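Local atomic coordinates of YJHT (Escherichia coli, PDB entry 2UVK), a protein that interconverts the alpha- and beta-anomers of the sialic acid N-acetylneuraminate in the periplasm, speeding their equilibration. Residues D57-A62 and L68-G73; A105-A110 and F169-D174. All blocks are in the same frame, centred on the assembly; numbering follows the deposited sequence. Where two conformers were deposited one is given.

Contact 1. Residues D57-A62 and L68-G73; sequences DQATSA and LYVFGG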
# COMPACT_ATOMS: atom_id res chain seq x y z
N ASP B 57 -6.26 3.35 -18.47
CA ASP B 57 -6.42 1.92 -18.75
C ASP B 57 -6.65 1.19 -17.44
O ASP B 57 -6.11 1.54 -16.41
CB ASP B 57 -5.16 1.34 -19.40
CG ASP B 57 -5.00 1.69 -20.85
OD1 ASP B 57 -5.94 2.17 -21.53
OD2 ASP B 57 -3.86 1.46 -21.35
N GLN B 58 -7.53 0.20 -17.47
CA GLN B 58 -7.74 -0.61 -16.27
C GLN B 58 -8.37 0.14 -15.09
O GLN B 58 -8.19 -0.22 -13.92
CB GLN B 58 -6.46 -1.36 -15.84
CG GLN B 58 -5.92 -2.29 -16.91
CD GLN B 58 -4.80 -3.16 -16.43
OE1 GLN B 58 -4.94 -3.85 -15.43
NE2 GLN B 58 -3.66 -3.09 -17.09
N ALA B 59 -9.13 1.20 -15.38
CA ALA B 59 -10.02 1.79 -14.37
C ALA B 59 -11.21 0.88 -14.11
O ALA B 59 -11.49 -0.08 -14.85
CB ALA B 59 -10.52 3.13 -14.86
N THR B 60 -11.92 1.18 -13.03
CA THR B 60 -13.20 0.49 -12.77
C THR B 60 -14.27 1.56 -12.56
O THR B 60 -13.98 2.74 -12.39
CB THR B 60 -13.15 -0.39 -11.51
OG1 THR B 60 -12.87 0.42 -10.36
CG2 THR B 60 -12.11 -1.51 -11.65
N SER B 61 -15.53 1.13 -12.56
CA SER B 61 -16.63 2.06 -12.36
C SER B 61 -17.82 1.37 -11.72
O SER B 61 -18.01 0.18 -11.91
CB SER B 61 -17.03 2.71 -13.69
OG SER B 61 -17.39 1.73 -14.65
N ALA B 62 -18.61 2.16 -10.99
CA ALA B 62 -19.79 1.67 -10.26
C ALA B 62 -20.87 2.70 -10.32
O ALA B 62 -20.60 3.87 -10.19
CB ALA B 62 -19.43 1.42 -8.84
N LEU B 68 -22.48 7.95 -11.44
CA LEU B 68 -21.43 7.05 -11.94
C LEU B 68 -20.10 7.43 -11.30
O LEU B 68 -19.66 8.58 -11.41
CB LEU B 68 -21.36 7.14 -13.46
CG LEU B 68 -20.18 6.48 -14.17
CD1 LEU B 68 -20.29 4.98 -14.00
CD2 LEU B 68 -20.16 6.89 -15.63
N TYR B 69 -19.47 6.46 -10.66
CA TYR B 69 -18.14 6.65 -10.02
C TYR B 69 -17.09 5.88 -10.81
O TYR B 69 -17.32 4.75 -11.17
CB TYR B 69 -18.16 6.15 -8.58
CG TYR B 69 -19.12 6.96 -7.74
CD1 TYR B 69 -18.70 8.08 -7.07
CD2 TYR B 69 -20.47 6.63 -7.69
CE1 TYR B 69 -19.61 8.90 -6.35
CE2 TYR B 69 -21.37 7.42 -6.96
CZ TYR B 69 -20.94 8.54 -6.28
OH TYR B 69 -21.85 9.32 -5.56
N VAL B 70 -15.94 6.52 -11.04
CA VAL B 70 -14.79 5.90 -11.74
C VAL B 70 -13.60 5.92 -10.78
O VAL B 70 -13.31 6.94 -10.16
CB VAL B 70 -14.44 6.63 -13.06
CG1 VAL B 70 -13.18 6.04 -13.68
CG2 VAL B 70 -15.62 6.54 -14.04
N PHE B 71 -12.95 4.76 -10.66
CA PHE B 71 -11.87 4.52 -9.71
C PHE B 71 -10.55 4.19 -10.44
O PHE B 71 -10.44 3.22 -11.18
CB PHE B 71 -12.23 3.34 -8.81
CG PHE B 71 -13.50 3.56 -8.06
CD1 PHE B 71 -13.50 4.15 -6.82
CD2 PHE B 71 -14.70 3.12 -8.63
CE1 PHE B 71 -14.72 4.37 -6.14
CE2 PHE B 71 -15.91 3.33 -7.95
CZ PHE B 71 -15.91 3.93 -6.71
N GLY B 72 -9.53 5.00 -10.17
CA GLY B 72 -8.17 4.68 -10.55
C GLY B 72 -7.88 4.50 -12.01
O GLY B 72 -8.37 5.27 -12.86
N GLY B 73 -7.07 3.49 -12.31
CA GLY B 73 -6.56 3.20 -13.64
C GLY B 73 -5.12 3.64 -13.81
O GLY B 73 -4.50 4.22 -12.93
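The aromatic rings of Y69 and F71 both meet the neighbouring strand at an edge. In the plane of the Y69 ring lies the carbonyl oxygen of A62, 3.7 Å from CD2. The F71 ring has the CB of A62 at its CE2 corner, 4.1 Å away, with the CA of S61 near the same edge, while the hydroxyl of T60 approaches obliquely. F71 also meets the ring of F173 edge-to-face. With chi1 at 61°, T60 holds OG1 between its backbone N and carbonyl carbon and thereby sets it 3.4 Å from F71 CB; OG1 shares a hydrogen bond with T114 OG1, on the next blade. T60, A62, Y69 and F71 share this face of the sheet. S61 and V70 occupy the other, where S61 CB lies 4.0 Å from CD1 of L68 and, in the conformer given, S61 OG is hydrogen-bonded to T14 OG1.

The hairpin illustrates how a Kelch propeller blade begins: its innermost strand, 60-64, runs antiparallel to 67-71, which leads into the diglycine of the Kelch motif. Two hydrogen-bonded pairs carry it. F71 N donates to T60 O (2.9 Å, 171°), and F71 O accepts from T60 N; A62 and Y69 repeat the exchange, Y69 N reaching A62 O at 2.9 Å. Beyond F71 the glycines take over. G73 CA sits 3.3 Å from D57 O, and a CB there would press on both that oxygen and the methyl of A59. Nearby, Q58 projects its amide away from the hairpin, its side chain about 7 Å from that of E209, the predicted proton acceptor.

Contact 2. Residues A105-A110 and F169-D174; sequences APMGMA and FLLSFD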
# COMPACT_ATOMS: atom_id res chain seq x y z
N ALA B 105 -7.83 6.95 -1.89
CA ALA B 105 -7.80 5.52 -1.64
C ALA B 105 -6.43 5.14 -1.06
O ALA B 105 -5.40 5.65 -1.50
CB ALA B 105 -8.07 4.76 -2.92
N PRO B 106 -6.42 4.26 -0.06
CA PRO B 106 -5.17 3.88 0.57
C PRO B 106 -4.20 3.12 -0.32
O PRO B 106 -3.00 3.03 0.02
CB PRO B 106 -5.62 3.03 1.76
CG PRO B 106 -6.94 2.55 1.38
CD PRO B 106 -7.57 3.67 0.66
N MSE B 107 -4.69 2.57 -1.42
CA MSE B 107 -3.86 1.87 -2.39
C MSE B 107 -4.15 2.39 -3.79
O MSE B 107 -5.29 2.73 -4.12
CB MSE B 107 -4.10 0.35 -2.33
CG MSE B 107 -3.25 -0.41 -1.28
SE MSE B 107 -3.84 -0.24 0.58
CE MSE B 107 -5.51 -1.27 0.50
N GLY B 108 -3.12 2.48 -4.64
CA GLY B 108 -3.36 2.71 -6.03
C GLY B 108 -4.29 1.63 -6.54
O GLY B 108 -4.38 0.54 -5.96
N MSE B 109 -4.99 1.91 -7.63
CA MSE B 109 -6.00 1.02 -8.19
C MSE B 109 -5.81 0.85 -9.68
O MSE B 109 -6.23 1.68 -10.48
CB MSE B 109 -7.37 1.61 -7.88
CG MSE B 109 -7.66 1.62 -6.40
SE MSE B 109 -9.45 2.37 -5.99
CE MSE B 109 -9.05 4.24 -6.38
N ALA B 110 -5.12 -0.23 -10.07
CA ALA B 110 -5.02 -0.68 -11.46
C ALA B 110 -4.92 -2.17 -11.51
O ALA B 110 -4.01 -2.72 -10.90
CB ALA B 110 -3.82 -0.05 -12.19
N PHE B 169 -6.25 -6.53 0.26
CA PHE B 169 -7.22 -5.87 1.13
C PHE B 169 -8.51 -5.61 0.39
O PHE B 169 -8.53 -5.45 -0.82
CB PHE B 169 -6.68 -4.57 1.69
CG PHE B 169 -5.54 -4.75 2.63
CD1 PHE B 169 -5.77 -5.10 3.95
CD2 PHE B 169 -4.23 -4.59 2.20
CE1 PHE B 169 -4.73 -5.25 4.83
CE2 PHE B 169 -3.19 -4.74 3.07
CZ PHE B 169 -3.45 -5.09 4.40
N LEU B 170 -9.60 -5.58 1.16
CA LEU B 170 -10.91 -5.19 0.65
C LEU B 170 -11.23 -3.81 1.22
O LEU B 170 -11.20 -3.61 2.43
CB LEU B 170 -11.98 -6.19 1.09
CG LEU B 170 -13.40 -6.00 0.54
CD1 LEU B 170 -13.46 -6.22 -0.93
CD2 LEU B 170 -14.37 -6.95 1.26
N LEU B 171 -11.50 -2.86 0.32
CA LEU B 171 -11.73 -1.47 0.67
C LEU B 171 -13.19 -1.14 0.35
O LEU B 171 -13.74 -1.68 -0.60
CB LEU B 171 -10.82 -0.56 -0.17
CG LEU B 171 -9.32 -0.91 -0.27
CD1 LEU B 171 -8.63 0.09 -1.23
CD2 LEU B 171 -8.66 -0.94 1.08
N SER B 172 -13.80 -0.26 1.13
CA SER B 172 -15.14 0.22 0.77
C SER B 172 -15.16 1.74 0.71
O SER B 172 -14.65 2.43 1.61
CB SER B 172 -16.22 -0.33 1.71
OG SER B 172 -16.07 0.14 3.04
N PHE B 173 -15.73 2.24 -0.37
CA PHE B 173 -15.93 3.67 -0.61
C PHE B 173 -17.41 3.97 -0.41
O PHE B 173 -18.26 3.34 -1.05
CB PHE B 173 -15.51 4.01 -2.05
CG PHE B 173 -15.96 5.36 -2.52
CD1 PHE B 173 -15.24 6.50 -2.24
CD2 PHE B 173 -17.12 5.49 -3.29
CE1 PHE B 173 -15.66 7.76 -2.70
CE2 PHE B 173 -17.51 6.73 -3.74
CZ PHE B 173 -16.79 7.85 -3.43
N ASP B 174 -17.70 4.94 0.45
CA ASP B 174 -19.10 5.35 0.73
C ASP B 174 -19.38 6.64 -0.01
O ASP B 174 -18.80 7.67 0.31
CB ASP B 174 -19.29 5.53 2.24
CG ASP B 174 -20.75 5.84 2.61
OD1 ASP B 174 -21.54 6.12 1.70
OD2 ASP B 174 -21.09 5.80 3.81
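The side chains of P106, M107 and L171 converge where the connection between two blades of the beta-propeller passes beside strand 169-174 of the following blade. CG of the P106 ring faces the end of L171, 3.9 Å from CD2 and 4.0 Å from CD1. M107, a selenomethionine, reaches the same leucine from another direction. Its chain bends at both chi2 (77°) and chi3 (70°), which brings the terminal methyl CE up to the side chains of L171 and F169; the M107 side chain crosses L171 obliquely and F169 at about a right angle. The modelled CE to L171 CD2 distance of 3.2 Å is doubtful, since it is tighter than normal packing and M107 has a second conformer. An alanine in place of L171 would probably leave a gap beside the P106 ring and let the M107 methyl swing more freely.

The cluster belongs to the dimer interface. F165 of the second subunit packs on P106, M107 and L171, F169 meets F169 of that subunit, and the carbonyl of P106 accepts a hydrogen bond from its N128. Within the chain, in the conformer given, the methyl of M107 approaches F169 obliquely to its ring, with CE 3.7 Å from F169 CB and 3.9 Å from F169 CD2.

Backbone pairing and side-chain packing divide the work between the two contacts. Contact 1 is buried near the middle of the chain and joins neighbouring strands of one blade mainly through peptide hydrogen bonds. Contact 2 is partly buried, lies farther out, and is wholly apolar: a connecting loop rests on a strand of the following blade, and a second subunit covers part of it. The two nevertheless touch. G73 N probably donates to M109 O at 2.7 Å, tying the diglycine end of contact 1 to the loop of contact 2, and Y69 CD1 packs 3.8 Å from F173 CE2. The face of contact 1 that carries Y69 and F71 therefore borders the next blade, to which strand 169-174 belongs.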